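Local coordinates for uncharacterized protein Rv2277c (Mycobacterium tuberculosis, PDB 5VUG) that is of unknown function but folds as a TIM-barrel glycerophosphodiester phosphodiesterase domain and probably hydrolyses phosphoric diesters, at residues T27-T32 and H97-R102; R176-Q181 and C192-D197; T211-E214 and G219-I222; D255-A260 and D266-D271; Q111-T116 and Q140-T145. All blocks are in the same frame, centred on the assembly; numbering follows the deposited sequence.

From the N terminus the five contacts come one after another: none nests in or crosses another. Contact 1 closes the longest loop, bringing residues 97-102 back to the start of helix 28-36. Contact 5 follows, joining helix 109-114 to the later part of helix 134-145, and the two meet where I31 packs on A112 and T116. Across the chain's centre from contact 1, contact 2 folds the loop 192-197 onto helix 176-189, and contact 3 is the hairpin 208-215/220-227; both reach the second subunit, where R180 of contact 2 pairs with the other subunit's copy of E214 from contact 3. Contact 4 ties helix 254-263 to strand 267-270 of the barrel.

Contact 1: T27-T32 and H97-R102; sequences TVLAIT and HPYRQR
The carbonyl oxygen of Y99 takes a hydrogen bond from N84 ND2 and a weak one from R102 N at 3.4 Å, a weak link between the two residues of this loop that touch L29. The loop lies between helices 77-80 and 109-114 of the TIM-barrel domain and leans on the first turn of helix 28-36. T27 is the N-cap of that helix: its OG1 accepts from A30 N at 3.2 Å while also being bonded to P24 O. The cap closes the first turn, and L29 points from it toward the loop. With CG anti to the backbone N (chi1 180°), the leucine presents both methyls. CD2 comes obliquely onto the Y99 ring, 3.5 Å from CE1, the two side chains crossing at about a right angle; the F89 ring also meets that of Y99, the planes at about 75°. The R102 side chain, bent at its second torsion (-105°), brings its guanidinium against the leucine, so that the flat group is met on one face by methyls rather than at its N-H edge. Residues 97-100 form a type I turn just ahead of R102. On R102 itself, L29 CD2 lies over the middle of the guanidinium, 4.0 Å from CZ, and L29 CD1 approaches NH2 to 3.9 Å.

Contact 2: R176-Q181 and C192-D197; sequences RDVTRQ and CDPQPD
Q181 and V178 stand one turn apart on helix 176-189 of the TIM-barrel domain, and P194, in the loop leading to strand 201-205, packs on both. The CB of Q181 is directed at the loop, and CG, anti to the backbone N (chi1 -177°), carries the chain on until it lies 3.9 Å from P194 CD. There the chain bends: the second torsion of 73° turns the amide away from the proline, which the glutamine crosses at about a right angle. At the tip, NE2 leaves this pair of segments altogether and gives a hydrogen bond to A224 O of the second subunit. The proline is thus met by the methylene part of Q181, while the polar end serves the dimer interface. The peptide bond between D193 and P194 is cis, and the backbone on both sides of it is held by the same helix further along, N185 ND2 bonding to D193 O and R182 NE to P194 O. C192, just before, is in a disulfide with C237, so this end of the loop is also tied covalently. No hydrogen bond joins the two segments directly, and the packing on the proline ring is apolar. V178 supplies the other apolar patch through one branch, CG1, which comes to 3.8 Å from P194 CG.

Contact 3: T211-E214 and G219-I222; sequences TVTE and GSGI
Matching first torsions, chi1 -54° at T213 and -53° at I222, set these two side chains next to each other on one face of the hairpin, pointing the same way. I222 CG1 ends 4.0 Å from T213 OG1, and the threonine methyl CG2 lies almost as close to CG1. They form a non-hydrogen-bonded antiparallel pair, where the CA atoms draw together and CA-H groups meet carbonyls: I222 CA is 3.3 Å from V212 O, and T213 CA the same 3.3 Å from G221 O. The next pair is hydrogen-bonded. E214 N gives to G221 O at 2.9 Å, nearly straight, and G221 N returns a bond to E214 O at 2.8 Å. S220 CB also lies close to E214 O, 3.2 Å away. On the other face E214 takes a first torsion of 64°, which puts CG over the G221 backbone, 3.8 Å from G221 O, and the chain then runs out extended. Its buried carboxylate is gripped by R208, R180 and R176 of the second subunit, charges that would probably keep it ionised. T211, V212 and T213 pair in an antiparallel ladder with a strand of that subunit, and T211 packs on its T213. What results is a two-stranded beta hairpin projecting from the TIM barrel and lengthened across the dimer interface into a continuous intersubunit sheet.

Contact 4: D255-A260 and D266-D271; sequences DDYRLA and DAVLVD
V268, alone on its strand, carries the contact with the helix, touching Y257 and A260. Going along residues 266-271, D266 and A267 come first, both turned away from the helix, with D266 OD2 bonded to V246 N. Then V268 points at the helix. Its first torsion (chi1 -67°) sets CG1 beside the backbone N, and this branch presses on A260 CB at 3.4 Å, tighter than an ordinary van der Waals contact. The other branch, CG2, comes to the edge of the Y257 ring, near its plane, 4.4 Å from CD1. Beyond it the strand runs on through L269, which lies against V14 and M247 of the strands on either side, to V270 and D271. Three buried apolar side chains thus make the join, with no hydrogen bond between the segments. Helix 254-263 is the middle of a beta-alpha-beta crossover from strand 245-249 to strand 267-270, and it lies on the outside of the last of these, which runs parallel to strand 245-249 on one side and to strand 12-16 on the other.

Contact 5: Q111-T116 and Q140-T145; sequences QAIGAT and QVLTRT
Between 111-116 and 140-145 the backbones come nearest at I113 and T145, their CA atoms 8.2 Å apart, a spacing that lets one isoleucine bridge between them. I113 does this with a single atom. Its CG1 is anti to the carbonyl carbon (chi1 -68°) and its second torsion is near 165°, so CD1 is pushed out to full reach and ends among three residues of the other helix. It lies 3.9 Å from V141 CG1, with the two side chains lying alongside and running in opposite senses. L142 crosses it at about a right angle, its CD2 being 4.0 Å from I113 CD1. The third neighbour is T145, whose OG1 stands 4.0 Å from the same CD1. That hydroxyl is turned back on its own helix: with a first torsion of 63° it gives a hydrogen bond to V141 O at 2.8 Å, and V141 O also accepts from T145 N, so the polar atom does not face the isoleucine without a partner. I113 O is gripped in the same manner. T116 OG1 at 2.8 Å and T116 N at 3.1 Å reach it from one face of the carbonyl plane, and R150 NH1 binds the T116 hydroxyl in turn. R144 pairs with E110, the residue just before 111-116, a second tie between the two helices. I113 and L142 also rest on strand 121-125, at L122 and L124: the arrangement is neighbouring helices of the outer layer of a TIM barrel packed together over the strands they surround.

Contact 1: T27-T32 and H97-R102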
# COMPACT_ATOMS: atom_id res chain seq x y z
N THR A 27 -9.28 2.84 -33.96
CA THR A 27 -9.63 2.82 -35.38
C THR A 27 -8.84 3.90 -36.11
O THR A 27 -8.36 4.86 -35.51
CB THR A 27 -11.13 3.05 -35.62
OG1 THR A 27 -11.51 4.35 -35.15
CG2 THR A 27 -11.95 1.96 -34.92
N VAL A 28 -8.72 3.74 -37.44
CA VAL A 28 -8.06 4.77 -38.25
C VAL A 28 -8.81 6.09 -38.19
O VAL A 28 -8.20 7.16 -38.11
CB VAL A 28 -7.81 4.27 -39.69
CG1 VAL A 28 -7.34 5.43 -40.59
CG2 VAL A 28 -6.78 3.13 -39.67
N LEU A 29 -10.15 6.05 -38.18
CA LEU A 29 -10.92 7.28 -38.01
C LEU A 29 -10.49 8.03 -36.75
O LEU A 29 -10.24 9.24 -36.79
CB LEU A 29 -12.43 7.00 -38.00
CG LEU A 29 -13.31 8.26 -37.83
CD1 LEU A 29 -13.14 9.19 -39.01
CD2 LEU A 29 -14.79 7.91 -37.64
N ALA A 30 -10.37 7.31 -35.63
CA ALA A 30 -9.96 7.96 -34.40
C ALA A 30 -8.53 8.49 -34.49
O ALA A 30 -8.26 9.61 -34.05
CB ALA A 30 -10.09 6.99 -33.22
N ILE A 31 -7.61 7.69 -35.05
CA ILE A 31 -6.22 8.12 -35.19
C ILE A 31 -6.14 9.40 -36.00
O ILE A 31 -5.46 10.36 -35.61
CB ILE A 31 -5.37 7.01 -35.83
CG1 ILE A 31 -5.23 5.81 -34.88
CG2 ILE A 31 -3.97 7.55 -36.21
CD1 ILE A 31 -4.73 4.54 -35.56
N THR A 32 -6.82 9.43 -37.15
CA THR A 32 -6.75 10.61 -38.02
C THR A 32 -7.29 11.84 -37.31
O THR A 32 -6.71 12.93 -37.40
CB THR A 32 -7.54 10.34 -39.31
OG1 THR A 32 -6.95 9.25 -40.02
CG2 THR A 32 -7.54 11.58 -40.21
N HIS A 97 -26.29 4.28 -31.95
CA HIS A 97 -24.90 3.89 -32.22
C HIS A 97 -24.52 4.45 -33.58
O HIS A 97 -24.74 3.80 -34.62
CB HIS A 97 -24.75 2.37 -32.15
CG HIS A 97 -25.08 1.80 -30.80
ND1 HIS A 97 -26.31 1.25 -30.51
CD2 HIS A 97 -24.34 1.70 -29.67
CE1 HIS A 97 -26.32 0.83 -29.26
NE2 HIS A 97 -25.13 1.09 -28.73
N PRO A 98 -23.96 5.66 -33.63
CA PRO A 98 -23.81 6.35 -34.92
C PRO A 98 -22.88 5.67 -35.91
O PRO A 98 -22.95 5.98 -37.10
CB PRO A 98 -23.30 7.75 -34.52
CG PRO A 98 -22.68 7.56 -33.17
CD PRO A 98 -23.49 6.48 -32.50
N TYR A 99 -22.02 4.76 -35.47
CA TYR A 99 -21.11 4.09 -36.39
C TYR A 99 -21.58 2.71 -36.83
O TYR A 99 -20.87 2.05 -37.59
CB TYR A 99 -19.67 4.08 -35.84
CG TYR A 99 -19.12 5.47 -35.70
CD1 TYR A 99 -18.58 6.13 -36.80
CD2 TYR A 99 -19.16 6.16 -34.49
CE1 TYR A 99 -18.08 7.42 -36.69
CE2 TYR A 99 -18.67 7.45 -34.37
CZ TYR A 99 -18.13 8.07 -35.48
OH TYR A 99 -17.64 9.36 -35.38
N ARG A 100 -22.76 2.27 -36.41
CA ARG A 100 -23.32 1.05 -36.99
C ARG A 100 -23.65 1.25 -38.47
O ARG A 100 -23.64 0.28 -39.23
CB ARG A 100 -24.57 0.61 -36.24
CG ARG A 100 -24.24 0.08 -34.89
CD ARG A 100 -25.29 -0.85 -34.35
NE ARG A 100 -24.86 -1.25 -33.02
CZ ARG A 100 -25.62 -1.84 -32.12
NH1 ARG A 100 -26.90 -2.13 -32.38
NH2 ARG A 100 -25.09 -2.14 -30.94
N GLN A 101 -23.93 2.48 -38.87
CA GLN A 101 -24.24 2.78 -40.26
C GLN A 101 -23.06 3.39 -41.01
O GLN A 101 -23.15 3.58 -42.23
CB GLN A 101 -25.46 3.70 -40.36
CG GLN A 101 -26.39 3.64 -39.15
CD GLN A 101 -26.95 2.25 -38.89
OE1 GLN A 101 -26.98 1.39 -39.78
NE2 GLN A 101 -27.40 2.01 -37.66
N ARG A 102 -21.96 3.70 -40.32
CA ARG A 102 -20.74 4.24 -40.93
C ARG A 102 -19.58 3.50 -40.27
O ARG A 102 -18.95 4.01 -39.34
CB ARG A 102 -20.63 5.76 -40.74
CG ARG A 102 -19.42 6.40 -41.44
CD ARG A 102 -18.30 6.78 -40.45
NE ARG A 102 -17.14 7.39 -41.11
CZ ARG A 102 -15.98 6.77 -41.32
NH1 ARG A 102 -15.81 5.52 -40.91
NH2 ARG A 102 -14.99 7.40 -41.93

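Contact 2: R176-Q181 and C192-D197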
# COMPACT_ATOMS: atom_id res chain seq x y z
N ARG A 176 5.90 -2.41 -15.55
CA ARG A 176 5.02 -1.82 -14.55
C ARG A 176 5.42 -2.24 -13.13
O ARG A 176 5.34 -1.44 -12.20
CB ARG A 176 3.56 -2.16 -14.85
CG ARG A 176 2.56 -1.47 -13.93
CD ARG A 176 1.15 -1.68 -14.44
NE ARG A 176 0.14 -0.97 -13.67
CZ ARG A 176 -0.56 0.07 -14.13
NH1 ARG A 176 -0.35 0.53 -15.37
NH2 ARG A 176 -1.47 0.64 -13.37
N ASP A 177 5.89 -3.48 -12.96
CA ASP A 177 6.33 -3.91 -11.63
C ASP A 177 7.39 -2.98 -11.07
O ASP A 177 7.34 -2.61 -9.88
CB ASP A 177 6.89 -5.34 -11.68
CG ASP A 177 5.83 -6.40 -11.85
OD1 ASP A 177 4.63 -6.12 -11.63
OD2 ASP A 177 6.20 -7.55 -12.20
N VAL A 178 8.36 -2.58 -11.89
CA VAL A 178 9.46 -1.74 -11.40
C VAL A 178 8.97 -0.31 -11.16
O VAL A 178 9.26 0.29 -10.12
CB VAL A 178 10.65 -1.79 -12.38
CG1 VAL A 178 11.71 -0.77 -11.97
CG2 VAL A 178 11.24 -3.20 -12.41
N THR A 179 8.22 0.24 -12.11
CA THR A 179 7.66 1.58 -11.93
C THR A 179 6.83 1.66 -10.65
O THR A 179 6.99 2.59 -9.85
CB THR A 179 6.79 1.94 -13.14
OG1 THR A 179 7.61 2.04 -14.31
CG2 THR A 179 6.05 3.27 -12.91
N ARG A 180 5.95 0.68 -10.44
CA ARG A 180 5.09 0.68 -9.25
C ARG A 180 5.91 0.58 -7.97
O ARG A 180 5.60 1.25 -6.97
CB ARG A 180 4.08 -0.47 -9.32
CG ARG A 180 3.03 -0.45 -8.20
CD ARG A 180 2.06 -1.65 -8.26
NE ARG A 180 2.81 -2.90 -8.30
CZ ARG A 180 2.90 -3.70 -9.35
NH1 ARG A 180 2.23 -3.43 -10.47
NH2 ARG A 180 3.66 -4.79 -9.29
N GLN A 181 6.94 -0.26 -7.96
CA GLN A 181 7.80 -0.40 -6.79
C GLN A 181 8.48 0.93 -6.45
O GLN A 181 8.51 1.34 -5.29
CB GLN A 181 8.86 -1.47 -7.06
CG GLN A 181 9.75 -1.72 -5.86
CD GLN A 181 9.02 -2.48 -4.78
OE1 GLN A 181 8.58 -3.61 -4.98
NE2 GLN A 181 8.86 -1.85 -3.62
N CYS A 192 14.41 6.49 -3.32
CA CYS A 192 14.37 6.34 -4.77
C CYS A 192 15.00 5.00 -5.11
O CYS A 192 16.17 4.89 -5.49
CB CYS A 192 15.08 7.52 -5.44
SG CYS A 192 14.88 7.61 -7.24
N ASP A 193 14.19 3.95 -4.95
CA ASP A 193 14.63 2.56 -5.00
C ASP A 193 13.53 1.77 -5.71
O ASP A 193 12.35 1.90 -5.34
CB ASP A 193 14.81 2.05 -3.57
CG ASP A 193 15.39 0.65 -3.51
OD1 ASP A 193 16.15 0.28 -4.42
OD2 ASP A 193 15.09 -0.07 -2.54
N PRO A 194 13.86 0.97 -6.73
CA PRO A 194 15.20 0.80 -7.31
C PRO A 194 15.67 2.06 -8.04
O PRO A 194 14.88 3.00 -8.21
CB PRO A 194 15.02 -0.36 -8.29
CG PRO A 194 13.59 -0.32 -8.66
CD PRO A 194 12.85 0.15 -7.43
N GLN A 195 16.93 2.09 -8.45
CA GLN A 195 17.44 3.26 -9.13
C GLN A 195 16.73 3.44 -10.47
O GLN A 195 16.16 2.49 -11.02
CB GLN A 195 18.94 3.12 -9.35
CG GLN A 195 19.76 3.39 -8.10
CD GLN A 195 21.21 2.95 -8.25
OE1 GLN A 195 22.07 3.75 -8.63
NE2 GLN A 195 21.48 1.68 -7.97
N PRO A 196 16.71 4.66 -11.00
CA PRO A 196 16.11 4.88 -12.32
C PRO A 196 16.75 3.98 -13.37
O PRO A 196 17.91 3.57 -13.25
CB PRO A 196 16.40 6.35 -12.61
CG PRO A 196 16.53 6.97 -11.26
CD PRO A 196 17.15 5.92 -10.38
N ASP A 197 15.98 3.68 -14.40
CA ASP A 197 16.48 2.89 -15.52
C ASP A 197 16.72 3.84 -16.68
O ASP A 197 15.75 4.31 -17.29
CB ASP A 197 15.45 1.83 -15.90
CG ASP A 197 16.03 0.75 -16.79
OD1 ASP A 197 17.18 0.90 -17.25
OD2 ASP A 197 15.33 -0.26 -17.02

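Contact 3: T211-E214 and G219-I222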
# COMPACT_ATOMS: atom_id res chain seq x y z
N THR A 211 -4.92 -2.04 -2.64
CA THR A 211 -5.13 -2.56 -1.30
C THR A 211 -3.78 -2.73 -0.63
O THR A 211 -2.81 -3.15 -1.27
CB THR A 211 -5.88 -3.90 -1.28
OG1 THR A 211 -5.03 -4.94 -1.78
CG2 THR A 211 -7.14 -3.82 -2.11
N VAL A 212 -3.72 -2.37 0.64
CA VAL A 212 -2.52 -2.50 1.45
C VAL A 212 -2.78 -3.57 2.49
O VAL A 212 -3.79 -3.51 3.21
CB VAL A 212 -2.17 -1.17 2.13
CG1 VAL A 212 -1.01 -1.36 3.07
CG2 VAL A 212 -1.85 -0.11 1.08
N THR A 213 -1.88 -4.55 2.59
CA THR A 213 -2.04 -5.66 3.52
C THR A 213 -0.84 -5.74 4.45
O THR A 213 0.30 -5.70 3.99
CB THR A 213 -2.17 -6.99 2.77
OG1 THR A 213 -3.23 -6.90 1.80
CG2 THR A 213 -2.49 -8.12 3.74
N GLU A 214 -1.11 -5.85 5.75
CA GLU A 214 -0.09 -6.18 6.74
C GLU A 214 -0.43 -7.53 7.37
O GLU A 214 -1.60 -7.89 7.51
CB GLU A 214 0.02 -5.09 7.83
CG GLU A 214 -1.22 -4.92 8.70
CD GLU A 214 -0.97 -4.05 9.92
OE1 GLU A 214 0.18 -4.03 10.42
OE2 GLU A 214 -1.92 -3.39 10.40
N GLY A 219 -3.64 -14.10 11.09
CA GLY A 219 -4.47 -13.19 10.34
C GLY A 219 -3.70 -12.03 9.74
O GLY A 219 -2.46 -11.98 9.71
N SER A 220 -4.47 -11.06 9.25
CA SER A 220 -3.89 -9.93 8.55
C SER A 220 -4.82 -8.74 8.68
O SER A 220 -5.95 -8.85 9.16
CB SER A 220 -3.63 -10.26 7.07
OG SER A 220 -4.85 -10.59 6.42
N GLY A 221 -4.32 -7.59 8.26
CA GLY A 221 -5.13 -6.38 8.19
C GLY A 221 -5.01 -5.78 6.81
O GLY A 221 -3.93 -5.73 6.23
N ILE A 222 -6.15 -5.33 6.27
CA ILE A 222 -6.24 -4.84 4.90
C ILE A 222 -6.89 -3.47 4.89
O ILE A 222 -7.88 -3.23 5.59
CB ILE A 222 -7.03 -5.81 3.99
CG1 ILE A 222 -6.46 -7.23 4.08
CG2 ILE A 222 -6.99 -5.33 2.54
CD1 ILE A 222 -7.45 -8.32 3.65

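Contact 4: D255-A260 and D266-D271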
# COMPACT_ATOMS: atom_id res chain seq x y z
N ASP A 255 -8.12 19.53 -13.50
CA ASP A 255 -7.31 19.43 -12.29
C ASP A 255 -6.20 18.41 -12.45
O ASP A 255 -5.06 18.64 -12.01
CB ASP A 255 -8.22 19.09 -11.12
CG ASP A 255 -9.39 20.05 -11.01
OD1 ASP A 255 -9.17 21.20 -10.58
OD2 ASP A 255 -10.51 19.66 -11.42
N ASP A 256 -6.49 17.29 -13.10
CA ASP A 256 -5.45 16.32 -13.44
C ASP A 256 -4.38 16.97 -14.31
O ASP A 256 -3.18 16.78 -14.08
CB ASP A 256 -6.06 15.14 -14.18
CG ASP A 256 -6.99 14.30 -13.33
OD1 ASP A 256 -6.88 14.32 -12.08
OD2 ASP A 256 -7.83 13.59 -13.93
N TYR A 257 -4.80 17.69 -15.35
CA TYR A 257 -3.83 18.35 -16.22
C TYR A 257 -2.97 19.35 -15.45
O TYR A 257 -1.75 19.39 -15.62
CB TYR A 257 -4.51 19.02 -17.41
CG TYR A 257 -3.52 19.71 -18.31
CD1 TYR A 257 -2.70 18.97 -19.17
CD2 TYR A 257 -3.36 21.09 -18.28
CE1 TYR A 257 -1.76 19.60 -19.98
CE2 TYR A 257 -2.45 21.73 -19.08
CZ TYR A 257 -1.65 20.98 -19.93
OH TYR A 257 -0.75 21.64 -20.72
N ARG A 258 -3.60 20.16 -14.58
CA ARG A 258 -2.83 21.14 -13.82
C ARG A 258 -1.79 20.48 -12.93
O ARG A 258 -0.66 20.97 -12.81
CB ARG A 258 -3.78 21.99 -12.98
CG ARG A 258 -4.60 22.92 -13.83
CD ARG A 258 -5.64 23.66 -13.03
NE ARG A 258 -6.48 24.44 -13.93
CZ ARG A 258 -7.65 24.96 -13.60
NH1 ARG A 258 -8.14 24.79 -12.38
NH2 ARG A 258 -8.34 25.65 -14.51
N LEU A 259 -2.15 19.36 -12.30
CA LEU A 259 -1.17 18.63 -11.49
C LEU A 259 -0.00 18.15 -12.34
O LEU A 259 1.16 18.39 -12.01
CB LEU A 259 -1.85 17.47 -10.76
CG LEU A 259 -0.93 16.51 -10.00
CD1 LEU A 259 -0.16 17.22 -8.88
CD2 LEU A 259 -1.75 15.37 -9.43
N ALA A 260 -0.30 17.50 -13.47
CA ALA A 260 0.74 16.99 -14.36
C ALA A 260 1.66 18.10 -14.84
O ALA A 260 2.88 17.93 -14.91
CB ALA A 260 0.09 16.31 -15.57
N ASP A 266 6.26 14.33 -18.37
CA ASP A 266 6.60 14.46 -19.78
C ASP A 266 5.37 14.32 -20.67
O ASP A 266 5.34 14.88 -21.77
CB ASP A 266 7.63 13.41 -20.18
CG ASP A 266 8.95 13.63 -19.49
OD1 ASP A 266 9.76 14.45 -19.98
OD2 ASP A 266 9.17 13.01 -18.43
N ALA A 267 4.36 13.58 -20.21
CA ALA A 267 3.21 13.26 -21.04
C ALA A 267 2.00 12.98 -20.16
O ALA A 267 2.14 12.57 -19.00
CB ALA A 267 3.50 12.03 -21.91
N VAL A 268 0.82 13.20 -20.74
CA VAL A 268 -0.46 12.82 -20.13
C VAL A 268 -1.26 12.00 -21.13
O VAL A 268 -1.29 12.30 -22.33
CB VAL A 268 -1.28 14.04 -19.65
CG1 VAL A 268 -0.57 14.73 -18.49
CG2 VAL A 268 -1.54 15.03 -20.79
N LEU A 269 -1.92 10.95 -20.63
CA LEU A 269 -2.67 10.01 -21.46
C LEU A 269 -4.15 10.35 -21.33
O LEU A 269 -4.73 10.20 -20.25
CB LEU A 269 -2.38 8.59 -20.99
CG LEU A 269 -2.87 7.41 -21.82
CD1 LEU A 269 -2.42 7.53 -23.28
CD2 LEU A 269 -2.34 6.10 -21.22
N VAL A 270 -4.77 10.81 -22.43
CA VAL A 270 -6.10 11.42 -22.40
C VAL A 270 -7.08 10.67 -23.29
O VAL A 270 -6.76 10.27 -24.41
CB VAL A 270 -6.05 12.92 -22.78
CG1 VAL A 270 -5.06 13.67 -21.87
CG2 VAL A 270 -5.70 13.13 -24.26
N ASP A 271 -8.31 10.50 -22.78
CA ASP A 271 -9.37 9.87 -23.58
C ASP A 271 -9.97 10.81 -24.61
O ASP A 271 -10.56 10.34 -25.59
CB ASP A 271 -10.50 9.36 -22.68
CG ASP A 271 -10.11 8.13 -21.87
OD1 ASP A 271 -8.94 7.72 -21.91
OD2 ASP A 271 -11.00 7.55 -21.21

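Contact 5: Q111-T116 and Q140-T145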
# COMPACT_ATOMS: atom_id res chain seq x y z
N GLN A 111 -1.50 -0.42 -40.91
CA GLN A 111 -2.36 0.68 -41.35
C GLN A 111 -2.33 1.84 -40.37
O GLN A 111 -2.31 3.01 -40.77
CB GLN A 111 -3.81 0.20 -41.51
CG GLN A 111 -4.11 -0.58 -42.78
CD GLN A 111 -5.49 -1.21 -42.76
OE1 GLN A 111 -5.93 -1.77 -41.75
NE2 GLN A 111 -6.19 -1.14 -43.89
N ALA A 112 -2.38 1.52 -39.07
CA ALA A 112 -2.35 2.56 -38.04
C ALA A 112 -1.06 3.37 -38.10
O ALA A 112 -1.09 4.60 -38.00
CB ALA A 112 -2.48 1.90 -36.67
N ILE A 113 0.08 2.69 -38.26
CA ILE A 113 1.36 3.38 -38.40
C ILE A 113 1.31 4.34 -39.57
O ILE A 113 1.73 5.50 -39.47
CB ILE A 113 2.50 2.36 -38.53
CG1 ILE A 113 2.68 1.60 -37.22
CG2 ILE A 113 3.81 3.03 -38.95
CD1 ILE A 113 3.51 0.37 -37.33
N GLY A 114 0.79 3.88 -40.71
CA GLY A 114 0.69 4.72 -41.90
C GLY A 114 -0.25 5.90 -41.75
O GLY A 114 -0.11 6.88 -42.49
N ALA A 115 -1.20 5.83 -40.81
CA ALA A 115 -2.13 6.92 -40.56
C ALA A 115 -1.57 7.95 -39.60
O ALA A 115 -2.29 8.88 -39.23
CB ALA A 115 -3.46 6.38 -40.00
N THR A 116 -0.31 7.81 -39.19
CA THR A 116 0.29 8.79 -38.30
C THR A 116 1.46 9.46 -38.99
O THR A 116 2.12 8.86 -39.85
CB THR A 116 0.76 8.16 -36.98
OG1 THR A 116 1.74 7.15 -37.25
CG2 THR A 116 -0.40 7.55 -36.22
N GLN A 140 8.30 -7.53 -36.11
CA GLN A 140 8.48 -7.64 -37.56
C GLN A 140 7.83 -6.48 -38.30
O GLN A 140 8.43 -5.93 -39.23
CB GLN A 140 7.95 -8.99 -38.05
CG GLN A 140 8.84 -10.15 -37.62
CD GLN A 140 8.24 -11.49 -37.97
OE1 GLN A 140 7.94 -11.77 -39.14
NE2 GLN A 140 8.03 -12.32 -36.95
N VAL A 141 6.62 -6.08 -37.89
CA VAL A 141 5.98 -4.91 -38.50
C VAL A 141 6.82 -3.66 -38.25
O VAL A 141 7.06 -2.87 -39.17
CB VAL A 141 4.54 -4.72 -37.98
CG1 VAL A 141 4.01 -3.35 -38.44
CG2 VAL A 141 3.63 -5.83 -38.48
N LEU A 142 7.26 -3.46 -37.01
CA LEU A 142 8.02 -2.25 -36.71
C LEU A 142 9.32 -2.21 -37.50
O LEU A 142 9.75 -1.13 -37.94
CB LEU A 142 8.30 -2.16 -35.21
CG LEU A 142 7.04 -1.90 -34.38
CD1 LEU A 142 7.39 -1.91 -32.90
CD2 LEU A 142 6.38 -0.57 -34.78
N THR A 143 9.97 -3.37 -37.69
CA THR A 143 11.20 -3.44 -38.46
C THR A 143 10.95 -3.11 -39.93
O THR A 143 11.66 -2.29 -40.52
CB THR A 143 11.81 -4.85 -38.36
OG1 THR A 143 12.26 -5.09 -37.03
CG2 THR A 143 12.98 -4.99 -39.32
N ARG A 144 9.95 -3.76 -40.53
CA ARG A 144 9.72 -3.61 -41.96
C ARG A 144 9.20 -2.22 -42.31
O ARG A 144 9.54 -1.69 -43.37
CB ARG A 144 8.76 -4.69 -42.44
CG ARG A 144 8.61 -4.74 -43.95
CD ARG A 144 7.86 -5.98 -44.38
NE ARG A 144 6.81 -6.33 -43.42
CZ ARG A 144 5.66 -5.69 -43.34
NH1 ARG A 144 5.40 -4.67 -44.15
NH2 ARG A 144 4.75 -6.06 -42.43
N THR A 145 8.39 -1.61 -41.43
CA THR A 145 7.90 -0.27 -41.69
C THR A 145 8.91 0.81 -41.32
O THR A 145 8.72 1.97 -41.73
CB THR A 145 6.61 0.01 -40.92
OG1 THR A 145 6.85 -0.06 -39.51
CG2 THR A 145 5.52 -0.97 -41.31